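Local coordinates for protein oxidoreductase (Neisseria gonorrhoeae, PDB 5UFA) that probably catalyses electron transfer between NADPH and ferredoxin or flavodoxin through a bound FAD, at residues V157-E162 with T192-P197; L123-T128 with D149-I154; A133-I138 with R228-G233; P30-F35 with E162-D167. All blocks are in the same frame, centred on the assembly; numbering follows the deposited sequence.

Contact 1. Residues V157-E162 with T192-P197. With NAP (NADP nicotinamide-adenine-dinucleotide phosphate), chain E.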
# COMPACT_ATOMS: atom_id res chain seq x y z
N VAL A 157 -0.77 10.03 6.85
CA VAL A 157 -1.41 9.57 8.08
C VAL A 157 -1.70 10.80 8.93
O VAL A 157 -1.19 11.89 8.68
CB VAL A 157 -0.52 8.58 8.86
CG1 VAL A 157 -0.25 7.33 8.05
CG2 VAL A 157 0.76 9.26 9.26
N SER A 158 -2.50 10.61 9.98
CA SER A 158 -2.86 11.77 10.80
C SER A 158 -1.73 12.19 11.74
O SER A 158 -1.51 13.39 11.94
CB SER A 158 -4.13 11.48 11.59
OG SER A 158 -5.24 11.47 10.71
N PHE A 159 -1.03 11.23 12.34
CA PHE A 159 -0.02 11.56 13.34
C PHE A 159 1.25 10.76 13.09
O PHE A 159 1.17 9.62 12.61
CB PHE A 159 -0.52 11.29 14.76
CG PHE A 159 -1.68 12.17 15.17
CD1 PHE A 159 -2.99 11.77 14.93
CD2 PHE A 159 -1.46 13.40 15.77
CE1 PHE A 159 -4.05 12.58 15.31
CE2 PHE A 159 -2.53 14.22 16.16
CZ PHE A 159 -3.83 13.80 15.92
N PRO A 160 2.42 11.32 13.41
CA PRO A 160 3.70 10.65 13.06
C PRO A 160 3.89 9.28 13.69
O PRO A 160 4.67 8.47 13.16
CB PRO A 160 4.76 11.65 13.55
CG PRO A 160 4.06 12.53 14.54
CD PRO A 160 2.64 12.62 14.08
N GLU A 161 3.25 9.00 14.83
CA GLU A 161 3.32 7.66 15.43
C GLU A 161 2.71 6.59 14.53
O GLU A 161 2.93 5.41 14.77
CB GLU A 161 2.61 7.61 16.77
CG GLU A 161 3.30 8.42 17.84
CD GLU A 161 2.87 9.87 17.81
OE1 GLU A 161 3.26 10.61 18.74
OE2 GLU A 161 2.19 10.27 16.83
N GLU A 162 1.91 6.98 13.55
CA GLU A 162 1.31 6.03 12.63
C GLU A 162 2.20 5.75 11.43
O GLU A 162 1.91 4.83 10.66
CB GLU A 162 -0.06 6.54 12.17
CG GLU A 162 -1.03 6.85 13.34
CD GLU A 162 -2.40 7.37 12.90
OE1 GLU A 162 -2.46 8.48 12.29
OE2 GLU A 162 -3.42 6.69 13.19
N THR A 192 -1.27 14.76 8.72
CA THR A 192 -2.32 15.74 8.46
C THR A 192 -2.82 16.47 9.69
O THR A 192 -3.44 17.53 9.55
CB THR A 192 -3.50 15.05 7.78
OG1 THR A 192 -3.87 13.89 8.53
CG2 THR A 192 -3.09 14.63 6.38
N ARG A 193 -2.60 15.91 10.90
CA ARG A 193 -3.09 16.50 12.14
C ARG A 193 -2.01 16.84 13.15
O ARG A 193 -2.35 17.21 14.28
CB ARG A 193 -4.12 15.58 12.78
CG ARG A 193 -5.25 15.34 11.86
CD ARG A 193 -6.38 14.59 12.48
NE ARG A 193 -7.53 14.75 11.63
CZ ARG A 193 -8.60 13.99 11.65
NH1 ARG A 193 -8.62 12.91 12.40
NH2 ARG A 193 -9.60 14.26 10.84
N ALA A 194 -0.74 16.68 12.81
CA ALA A 194 0.35 17.14 13.66
C ALA A 194 1.59 17.31 12.80
O ALA A 194 1.72 16.70 11.73
CB ALA A 194 0.62 16.18 14.82
N ALA A 195 2.52 18.12 13.29
CA ALA A 195 3.77 18.36 12.59
C ALA A 195 4.61 17.09 12.54
O ALA A 195 4.54 16.23 13.41
CB ALA A 195 4.56 19.47 13.29
N ASN A 196 5.38 16.97 11.46
CA ASN A 196 6.41 15.96 11.34
C ASN A 196 7.61 16.69 10.74
O ASN A 196 7.43 17.54 9.85
CB ASN A 196 6.00 14.72 10.50
CG ASN A 196 6.17 14.91 8.98
OD1 ASN A 196 7.26 14.75 8.44
ND2 ASN A 196 5.06 15.20 8.29
N PRO A 197 8.81 16.40 11.22
CA PRO A 197 9.96 17.20 10.78
C PRO A 197 10.37 16.91 9.35
O PRO A 197 10.61 17.84 8.58
CB PRO A 197 11.05 16.82 11.79
CG PRO A 197 10.69 15.42 12.20
CD PRO A 197 9.19 15.34 12.17
PA NAP E . -7.93 7.50 7.40
O1A NAP E . -8.25 7.20 5.99
O2A NAP E . -9.16 8.09 8.13
O5B NAP E . -6.70 8.55 7.51
C5B NAP E . -5.42 8.28 6.90
C4B NAP E . -5.04 9.51 6.12
O4B NAP E . -5.97 9.74 5.03
C3B NAP E . -5.02 10.82 6.91
O3B NAP E . -3.88 11.56 6.50
C2B NAP E . -6.29 11.52 6.43
O2B NAP E . -6.32 12.96 6.57
C1B NAP E . -6.26 11.12 4.97
N9A NAP E . -7.52 11.35 4.27
C8A NAP E . -8.77 11.03 4.71
N7A NAP E . -9.74 11.38 3.90
C5A NAP E . -9.07 11.99 2.84
C6A NAP E . -9.52 12.63 1.68
N6A NAP E . -10.81 12.76 1.35
N1A NAP E . -8.59 13.18 0.86
C2A NAP E . -7.30 13.09 1.20
N3A NAP E . -6.76 12.51 2.28
C4A NAP E . -7.70 11.97 3.06
O3 NAP E . -7.49 6.14 8.10
PN NAP E . -6.98 5.85 9.58
O1N NAP E . -6.03 4.71 9.57
O2N NAP E . -6.54 7.13 10.18
O5D NAP E . -8.34 5.32 10.22
C5D NAP E . -8.36 4.60 11.48
C4D NAP E . -9.77 4.58 12.01
O4D NAP E . -10.16 5.90 12.46
C3D NAP E . -10.85 4.15 11.02
O3D NAP E . -11.91 3.51 11.71
C2D NAP E . -11.35 5.49 10.48
O2D NAP E . -12.64 5.40 9.89
C1D NAP E . -11.31 6.31 11.77
N1N NAP E . -11.19 7.81 11.50
C2N NAP E . -9.93 8.28 11.45
C3N NAP E . -9.70 9.61 11.17
C7N NAP E . -8.30 10.10 11.00
O7N NAP E . -8.10 11.30 10.81
N7N NAP E . -7.31 9.22 11.08
C4N NAP E . -10.78 10.45 10.97
C5N NAP E . -12.07 9.95 11.04
C6N NAP E . -12.26 8.61 11.31
P2B NAP E . -7.02 13.62 7.88
O1X NAP E . -6.22 13.21 9.08
O2X NAP E . -7.04 15.12 7.58
O3X NAP E . -8.46 13.10 7.99

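Contact 2. Residues L123-T128 with D149-I154. With NAP (NADP nicotinamide-adenine-dinucleotide phosphate), chain E.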
# COMPACT_ATOMS: atom_id res chain seq x y z
N LEU A 123 8.00 7.31 -11.06
CA LEU A 123 6.85 6.65 -10.46
C LEU A 123 6.55 7.31 -9.12
O LEU A 123 7.44 7.43 -8.26
CB LEU A 123 7.11 5.15 -10.28
CG LEU A 123 5.97 4.28 -9.71
CD1 LEU A 123 4.85 4.18 -10.72
CD2 LEU A 123 6.43 2.86 -9.31
N VAL A 124 5.30 7.74 -8.94
CA VAL A 124 4.86 8.37 -7.69
C VAL A 124 3.70 7.54 -7.13
O VAL A 124 2.65 7.44 -7.76
CB VAL A 124 4.42 9.83 -7.89
CG1 VAL A 124 3.92 10.46 -6.56
CG2 VAL A 124 5.54 10.64 -8.50
N MET A 125 3.91 6.95 -5.96
CA MET A 125 2.87 6.19 -5.27
C MET A 125 2.29 7.05 -4.14
O MET A 125 3.03 7.52 -3.27
CB MET A 125 3.44 4.88 -4.73
CG MET A 125 4.01 3.96 -5.82
SD MET A 125 5.09 2.63 -5.23
CE MET A 125 6.44 3.52 -4.49
N LEU A 126 0.97 7.26 -4.16
CA LEU A 126 0.26 8.08 -3.18
C LEU A 126 -0.70 7.21 -2.37
O LEU A 126 -1.59 6.56 -2.93
CB LEU A 126 -0.51 9.20 -3.89
CG LEU A 126 0.28 10.08 -4.87
CD1 LEU A 126 -0.63 10.85 -5.79
CD2 LEU A 126 1.18 11.05 -4.09
N CYS A 127 -0.54 7.23 -1.05
CA CYS A 127 -1.37 6.39 -0.19
C CYS A 127 -1.72 7.08 1.13
O CYS A 127 -1.08 8.05 1.56
CB CYS A 127 -0.66 5.07 0.08
SG CYS A 127 1.01 5.28 0.67
N THR A 128 -2.76 6.55 1.77
CA THR A 128 -3.17 6.95 3.11
C THR A 128 -3.23 5.72 4.00
O THR A 128 -3.63 4.64 3.55
CB THR A 128 -4.56 7.61 3.12
OG1 THR A 128 -5.56 6.62 2.86
CG2 THR A 128 -4.64 8.71 2.10
N ASP A 149 13.22 6.20 -13.52
CA ASP A 149 14.38 6.98 -13.14
C ASP A 149 14.33 7.32 -11.65
O ASP A 149 15.36 7.29 -10.96
CB ASP A 149 14.45 8.23 -14.02
CG ASP A 149 15.83 8.51 -14.52
OD1 ASP A 149 16.67 8.89 -13.69
OD2 ASP A 149 16.07 8.34 -15.74
N THR A 150 13.14 7.61 -11.13
CA THR A 150 12.95 7.76 -9.71
C THR A 150 11.68 7.03 -9.32
O THR A 150 10.74 6.91 -10.12
CB THR A 150 12.84 9.24 -9.25
OG1 THR A 150 11.60 9.79 -9.71
CG2 THR A 150 13.99 10.07 -9.78
N VAL A 151 11.65 6.56 -8.09
CA VAL A 151 10.50 5.90 -7.50
C VAL A 151 10.20 6.64 -6.20
O VAL A 151 11.09 6.78 -5.35
CB VAL A 151 10.77 4.39 -7.29
CG1 VAL A 151 9.71 3.71 -6.45
CG2 VAL A 151 10.86 3.71 -8.68
N ASN A 152 8.97 7.13 -6.05
CA ASN A 152 8.60 8.03 -4.97
C ASN A 152 7.39 7.49 -4.21
O ASN A 152 6.45 6.97 -4.82
CB ASN A 152 8.28 9.44 -5.50
CG ASN A 152 9.38 9.98 -6.40
OD1 ASN A 152 10.29 10.68 -5.95
ND2 ASN A 152 9.31 9.64 -7.67
N LEU A 153 7.43 7.60 -2.89
CA LEU A 153 6.34 7.10 -2.07
C LEU A 153 5.95 8.20 -1.10
O LEU A 153 6.76 8.60 -0.25
CB LEU A 153 6.72 5.80 -1.34
CG LEU A 153 5.73 5.18 -0.33
CD1 LEU A 153 4.37 4.91 -0.95
CD2 LEU A 153 6.27 3.88 0.22
N ILE A 154 4.72 8.69 -1.25
CA ILE A 154 4.12 9.69 -0.37
C ILE A 154 3.01 9.01 0.44
O ILE A 154 2.04 8.48 -0.12
CB ILE A 154 3.60 10.90 -1.15
CG1 ILE A 154 4.77 11.73 -1.69
CG2 ILE A 154 2.69 11.76 -0.28
CD1 ILE A 154 5.10 11.52 -3.11
PA NAP E . -7.93 7.50 7.40
O1A NAP E . -8.25 7.20 5.99
O2A NAP E . -9.16 8.09 8.13
O5B NAP E . -6.70 8.55 7.51
C5B NAP E . -5.42 8.28 6.90
C4B NAP E . -5.04 9.51 6.12
O4B NAP E . -5.97 9.74 5.03
C3B NAP E . -5.02 10.82 6.91
O3B NAP E . -3.88 11.56 6.50
C2B NAP E . -6.29 11.52 6.43
O2B NAP E . -6.32 12.96 6.57
C1B NAP E . -6.26 11.12 4.97
N9A NAP E . -7.52 11.35 4.27
C8A NAP E . -8.77 11.03 4.71
N7A NAP E . -9.74 11.38 3.90
C5A NAP E . -9.07 11.99 2.84
C6A NAP E . -9.52 12.63 1.68
N6A NAP E . -10.81 12.76 1.35
N1A NAP E . -8.59 13.18 0.86
C2A NAP E . -7.30 13.09 1.20
N3A NAP E . -6.76 12.51 2.28
C4A NAP E . -7.70 11.97 3.06
O3 NAP E . -7.49 6.14 8.10
PN NAP E . -6.98 5.85 9.58
O1N NAP E . -6.03 4.71 9.57
O2N NAP E . -6.54 7.13 10.18
O5D NAP E . -8.34 5.32 10.22
C5D NAP E . -8.36 4.60 11.48
C4D NAP E . -9.77 4.58 12.01
O4D NAP E . -10.16 5.90 12.46
C3D NAP E . -10.85 4.15 11.02
O3D NAP E . -11.91 3.51 11.71
C2D NAP E . -11.35 5.49 10.48
O2D NAP E . -12.64 5.40 9.89
C1D NAP E . -11.31 6.31 11.77
N1N NAP E . -11.19 7.81 11.50
C2N NAP E . -9.93 8.28 11.45
C3N NAP E . -9.70 9.61 11.17
C7N NAP E . -8.30 10.10 11.00
O7N NAP E . -8.10 11.30 10.81
N7N NAP E . -7.31 9.22 11.08
C4N NAP E . -10.78 10.45 10.97
C5N NAP E . -12.07 9.95 11.04
C6N NAP E . -12.26 8.61 11.31
P2B NAP E . -7.02 13.62 7.88
O1X NAP E . -6.22 13.21 9.08
O2X NAP E . -7.04 15.12 7.58
O3X NAP E . -8.46 13.10 7.99

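Contact 3. Residues A133-I138 with R228-G233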
# COMPACT_ATOMS: atom_id res chain seq x y z
N ALA A 133 0.54 -0.51 2.18
CA ALA A 133 0.93 -1.92 2.15
C ALA A 133 1.32 -2.42 0.76
O ALA A 133 2.43 -2.97 0.61
CB ALA A 133 -0.20 -2.75 2.78
N PRO A 134 0.49 -2.29 -0.28
CA PRO A 134 0.90 -2.84 -1.59
C PRO A 134 2.16 -2.20 -2.12
O PRO A 134 2.96 -2.87 -2.79
CB PRO A 134 -0.31 -2.57 -2.50
CG PRO A 134 -1.01 -1.43 -1.84
CD PRO A 134 -0.79 -1.57 -0.37
N PHE A 135 2.37 -0.92 -1.82
CA PHE A 135 3.55 -0.27 -2.37
C PHE A 135 4.82 -0.82 -1.73
O PHE A 135 5.86 -0.89 -2.39
CB PHE A 135 3.42 1.25 -2.19
CG PHE A 135 2.25 1.83 -2.94
CD1 PHE A 135 1.93 1.39 -4.21
CD2 PHE A 135 1.45 2.81 -2.37
CE1 PHE A 135 0.85 1.90 -4.90
CE2 PHE A 135 0.38 3.34 -3.06
CZ PHE A 135 0.07 2.88 -4.33
N LEU A 136 4.75 -1.26 -0.47
CA LEU A 136 5.91 -1.89 0.16
C LEU A 136 6.31 -3.14 -0.59
O LEU A 136 7.50 -3.42 -0.76
CB LEU A 136 5.62 -2.25 1.61
CG LEU A 136 5.34 -1.08 2.53
CD1 LEU A 136 4.90 -1.60 3.89
CD2 LEU A 136 6.60 -0.21 2.60
N SER A 137 5.33 -3.93 -1.04
CA SER A 137 5.69 -5.10 -1.83
C SER A 137 6.19 -4.70 -3.22
O SER A 137 7.14 -5.29 -3.74
CB SER A 137 4.50 -6.05 -1.93
OG SER A 137 4.82 -7.15 -2.74
N ILE A 138 5.57 -3.67 -3.81
CA ILE A 138 6.00 -3.21 -5.13
C ILE A 138 7.45 -2.74 -5.08
O ILE A 138 8.23 -2.99 -6.00
CB ILE A 138 5.05 -2.11 -5.64
CG1 ILE A 138 3.80 -2.75 -6.24
CG2 ILE A 138 5.72 -1.20 -6.66
CD1 ILE A 138 2.57 -1.89 -6.18
N ARG A 228 4.16 8.90 -13.62
CA ARG A 228 3.17 7.82 -13.54
C ARG A 228 2.74 7.67 -12.09
O ARG A 228 3.59 7.50 -11.21
CB ARG A 228 3.76 6.52 -14.08
CG ARG A 228 4.20 6.64 -15.52
CD ARG A 228 3.05 6.91 -16.50
NE ARG A 228 3.54 7.07 -17.87
CZ ARG A 228 3.91 8.22 -18.41
NH1 ARG A 228 3.82 9.35 -17.71
NH2 ARG A 228 4.37 8.26 -19.65
N PHE A 229 1.43 7.71 -11.86
CA PHE A 229 0.83 7.75 -10.52
C PHE A 229 0.13 6.45 -10.15
O PHE A 229 -0.66 5.91 -10.93
CB PHE A 229 -0.20 8.87 -10.41
CG PHE A 229 0.40 10.21 -10.26
CD1 PHE A 229 0.82 10.64 -9.00
CD2 PHE A 229 0.53 11.07 -11.34
CE1 PHE A 229 1.39 11.90 -8.84
CE2 PHE A 229 1.08 12.34 -11.18
CZ PHE A 229 1.51 12.76 -9.92
N MET A 230 0.37 6.00 -8.91
CA MET A 230 -0.40 4.94 -8.27
C MET A 230 -1.10 5.56 -7.07
O MET A 230 -0.49 6.34 -6.32
CB MET A 230 0.49 3.81 -7.74
CG MET A 230 1.66 3.39 -8.59
SD MET A 230 1.18 2.39 -9.98
CE MET A 230 0.64 0.89 -9.17
N ILE A 231 -2.36 5.19 -6.84
CA ILE A 231 -3.14 5.72 -5.72
C ILE A 231 -3.77 4.56 -4.96
O ILE A 231 -4.53 3.78 -5.54
CB ILE A 231 -4.23 6.70 -6.15
CG1 ILE A 231 -3.74 7.64 -7.27
CG2 ILE A 231 -4.70 7.49 -4.93
CD1 ILE A 231 -4.83 8.56 -7.82
N CYS A 232 -3.52 4.49 -3.66
CA CYS A 232 -4.19 3.48 -2.84
C CYS A 232 -4.45 4.02 -1.44
O CYS A 232 -3.53 4.40 -0.71
CB CYS A 232 -3.37 2.21 -2.77
SG CYS A 232 -4.16 0.94 -1.74
N GLY A 233 -5.71 4.00 -1.04
CA GLY A 233 -5.99 4.40 0.32
C GLY A 233 -7.47 4.63 0.51
O GLY A 233 -8.30 3.98 -0.13

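Contact 4. Residues P30-F35 with E162-D167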
# COMPACT_ATOMS: atom_id res chain seq x y z
N PRO A 30 -1.30 0.62 19.77
CA PRO A 30 -2.55 -0.08 20.11
C PRO A 30 -3.49 -0.31 18.93
O PRO A 30 -4.38 -1.16 19.03
CB PRO A 30 -3.18 0.82 21.18
CG PRO A 30 -2.01 1.49 21.82
CD PRO A 30 -0.99 1.69 20.75
N LYS A 31 -3.36 0.43 17.82
CA LYS A 31 -4.29 0.28 16.70
C LYS A 31 -3.66 -0.23 15.42
O LYS A 31 -4.39 -0.48 14.45
CB LYS A 31 -5.01 1.61 16.40
CG LYS A 31 -5.79 2.19 17.56
CD LYS A 31 -6.89 1.26 18.09
CE LYS A 31 -7.75 1.97 19.15
NZ LYS A 31 -8.48 1.05 20.08
N LEU A 32 -2.33 -0.35 15.37
CA LEU A 32 -1.60 -0.70 14.16
C LEU A 32 -0.78 -1.95 14.41
O LEU A 32 0.04 -1.99 15.34
CB LEU A 32 -0.68 0.45 13.72
CG LEU A 32 -1.47 1.71 13.39
CD1 LEU A 32 -0.52 2.89 13.13
CD2 LEU A 32 -2.41 1.40 12.21
N ILE A 33 -0.99 -2.96 13.59
CA ILE A 33 -0.26 -4.21 13.71
C ILE A 33 0.27 -4.62 12.34
O ILE A 33 -0.31 -4.29 11.30
CB ILE A 33 -1.13 -5.35 14.31
CG1 ILE A 33 -2.26 -5.73 13.34
CG2 ILE A 33 -1.62 -4.98 15.68
CD1 ILE A 33 -2.99 -7.04 13.70
N THR A 34 1.38 -5.34 12.37
CA THR A 34 1.80 -6.18 11.26
C THR A 34 1.82 -7.61 11.75
O THR A 34 1.86 -7.86 12.96
CB THR A 34 3.17 -5.78 10.69
OG1 THR A 34 4.15 -5.74 11.73
CG2 THR A 34 3.10 -4.43 9.99
N PHE A 35 1.71 -8.56 10.83
CA PHE A 35 1.79 -9.97 11.21
C PHE A 35 2.16 -10.78 9.98
O PHE A 35 2.00 -10.32 8.85
CB PHE A 35 0.46 -10.46 11.83
CG PHE A 35 -0.72 -10.37 10.91
CD1 PHE A 35 -1.49 -9.24 10.85
CD2 PHE A 35 -1.06 -11.45 10.09
CE1 PHE A 35 -2.59 -9.18 10.00
CE2 PHE A 35 -2.16 -11.40 9.25
CZ PHE A 35 -2.92 -10.26 9.20
N GLU A 162 1.91 6.98 13.55
CA GLU A 162 1.31 6.03 12.63
C GLU A 162 2.20 5.75 11.43
O GLU A 162 1.91 4.83 10.66
CB GLU A 162 -0.06 6.54 12.17
CG GLU A 162 -1.03 6.85 13.34
CD GLU A 162 -2.40 7.37 12.90
OE1 GLU A 162 -2.46 8.48 12.29
OE2 GLU A 162 -3.42 6.69 13.19
N LEU A 163 3.31 6.49 11.28
CA LEU A 163 4.27 6.23 10.21
C LEU A 163 5.20 5.10 10.65
O LEU A 163 6.39 5.28 10.90
CB LEU A 163 5.07 7.50 9.89
CG LEU A 163 4.39 8.77 9.41
CD1 LEU A 163 5.33 9.97 9.54
CD2 LEU A 163 3.96 8.58 7.96
N ILE A 164 4.63 3.90 10.72
CA ILE A 164 5.36 2.80 11.35
C ILE A 164 6.47 2.22 10.47
O ILE A 164 7.30 1.45 10.98
CB ILE A 164 4.41 1.67 11.76
CG1 ILE A 164 3.77 1.05 10.54
CG2 ILE A 164 3.34 2.18 12.72
CD1 ILE A 164 3.40 -0.38 10.78
N PHE A 165 6.50 2.54 9.19
CA PHE A 165 7.57 2.08 8.33
C PHE A 165 8.60 3.18 8.08
O PHE A 165 9.48 3.00 7.23
CB PHE A 165 7.01 1.57 7.01
CG PHE A 165 5.98 0.51 7.18
CD1 PHE A 165 6.34 -0.75 7.63
CD2 PHE A 165 4.65 0.77 6.91
CE1 PHE A 165 5.39 -1.73 7.80
CE2 PHE A 165 3.69 -0.21 7.07
CZ PHE A 165 4.06 -1.46 7.52
N ASN A 166 8.47 4.30 8.78
CA ASN A 166 9.30 5.48 8.55
C ASN A 166 10.79 5.15 8.63
O ASN A 166 11.56 5.52 7.74
CB ASN A 166 8.90 6.58 9.54
CG ASN A 166 9.68 7.87 9.34
OD1 ASN A 166 9.34 8.70 8.47
ND2 ASN A 166 10.70 8.07 10.16
N ASP A 167 11.22 4.46 9.69
CA ASP A 167 12.65 4.27 9.88
C ASP A 167 13.32 3.64 8.66
O ASP A 167 14.34 4.13 8.17
CB ASP A 167 12.91 3.43 11.14
CG ASP A 167 12.74 4.23 12.44
OD1 ASP A 167 12.40 5.44 12.36
OD2 ASP A 167 12.91 3.65 13.53

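Contact 1. Residues V157-E162 with T192-P197
F159 and R193 both carry CG anti to their own carbonyl carbon (chi1 -65° and -59°), which sets the start of the arginine chain against the ring. CB of R193 lies over one face of the F159 ring, 4.0 Å from its centroid, a CH-pi contact. The methyl of A194 meets the ring obliquely, with CB 3.6 Å from CD2 of F159. P160 packs more loosely beside it.

Two backbone bonds join the loops. N of T192 donates to O of V157, and N of R193 donates to O of S158 at 2.9 Å.

The hydroxyls of S158 and T192 face the 2'-phosphate of NADP. OG1 of T192 donates to O1X of NADP at 2.5 Å and accepts from the ribose O3B at 3.1 Å. OG of S158 is 2.6 Å from the same O1X, but its acceptor is not settled. As modelled, O1X sits above one face of the R193 guanidinium, but that group is too close to the nicotinamide amide, so its exact place is doubtful. Its positive charge would probably favour the phosphate, and R204 also bonds to NADP. E162 steadies the serine loop: its OE1 accepts from N of F159 at 3.1 Å.

This is the 2'-phosphate site of an NADP-binding domain. It lies at the C-terminal ends of parallel strands 150-157 and 184-191, where one loop leads to helix 166-173 and the other to strand 200-201.

Contact 2. Residues L123-T128 with D149-I154
N152 and L123 meet at one carbonyl oxygen. From the backbone, CB of N152 passes 3.5 Å from O of L123. CG stands anti to the carbonyl carbon of N152 (chi1 -51°), which folds the amide back along the strand pair. ND2 then donates to O of L123 at 3.0 Å, from above the carbonyl plane. It also donates to OG1 of T150 at 3.1 Å, and both acceptors lie close to the plane of the amide. OG1 of T150 is also hydrogen-bonded to D122. OD1 of N152 takes a hydrogen bond from R186. O of L123 has two donors on N152, because the backbone N also bonds to it, at 2.7 Å. The two bonds from ND2 and the one to OD1 together fix the rotation of the buried amide.

The two strands are parallel neighbours in the central sheet of the Rossmann-like NADP-binding domain. Further backbone bonds run from N of M125 to O of N152, from N of I154 to O of M125 and from N of C127 to O of I154.

Apolar packing lines both faces. On the face of V124, CG1 touches CD1 of I154 at 3.8 Å, and L126 lies side by side with I154, pointing the same way. Helix 213-218 packs on this face. On the other face M125 bends at chi3 (-62°), which brings CE to CG1 of V151 at 3.8 Å. SG of C127 meets CD1 of L153 at 3.7 Å.

Contact 3. Residues A133-I138 with R228-G233
F135 and M230 make the main apolar contact between this helix and the sheet. CE1 of F135 comes to 3.4 Å from CB of M230, and CZ is nearly as close. The ring meets this methylene obliquely, and the two side chains cross at a slant. M230 bends at chi2 (-77°) and again at chi3. These bends carry its sulfur away from the ring, so CB does most of the touching.

The same ring also packs on C232. Its CZ lies 3.8 Å from CB of C232, again obliquely, and CE2 is 3.9 Å from that atom. The end of the ring thus sits between two residues that point to the same side of the strand. At the ring edge, near its plane, CZ is 4.2 Å from the backbone N of I231.

A sulfur contact adds the second patch. SG of C232 stands anti to its backbone N (chi1 179°), which directs it to CG of P134 at 3.9 Å. No polar bond joins the two segments. The contact is buried side-chain packing.

Helix and strand run at 137° to each other, with axes 9.5 Å apart at the closest approach. Helix 133-138 follows strand 122-128, and F135 also rests on M125 and C127 of that strand. A133 touches FAD. On the reverse face of strand 227-233, I231 packs on helix 235-247, so the sheet is layered between the two helices.

Contact 4. Residues P30-F35 with E162-D167
The F165 ring meets T34 with its far end. CZ of F165 is 4.0 Å from CG2 of T34, and the methyl approaches obliquely. One face of the ring carries CG1 of the adjoining I164, 3.6 Å above the plane and offset toward the rim. F80 of strand 76-82 makes an edge-to-face contact with the same ring.

I164 holds CG1 between its backbone N and carbonyl carbon (chi1 65°), and from there its CD1 reaches T34. The two side chains meet tip to tip, with CD1 of I164 4.1 Å from CG2 of T34. The other branch of I164 serves L32: its CG2 lies 3.9 Å from CD1 of L32.

That leucine methyl also lies against the start of the second segment. CD1 of L32 is 3.7 Å from CA of E162 and 3.8 Å from CB. The two side chains cross at about a right angle, and the leucine meets the aliphatic start of the glutamate chain. OG1 of T34 is hydrogen-bonded to H28, and CG2 of T34 faces the turn.

The segment 162-167 makes an inverse gamma turn centred on L163, then a type I turn from L163 to N166. F165 is the N-cap residue of helix 166-173. Strand 32-38 belongs to the antiparallel FAD-binding domain. The contact therefore joins the two domains near both cofactors. With methyls and an aromatic ring carrying it, the join probably rests on shape and apolar packing rather than on paired charges.

How the contacts relate
From the N terminus, P30-F35 comes first, in the antiparallel FAD-binding domain. Its partner is E162-D167, so contact 4 closes a long loop across the two domains. Contact 2 closes wholly within that span, pairing strands 122-128 and 150-157. Contact 3 opens at helix 133-138, between the two strands of contact 2, and closes at strand 227-233. It therefore crosses both contact 2 and contact 4. Contact 1 opens where strand 150-157 ends and closes at T192-P197, after strand 184-191, within the span of contact 3. It crosses contact 4, with which it shares E162. Contacts 2 and 3 adjoin in one parallel sheet. L136 touches F165, linking contact 3 to contact 4.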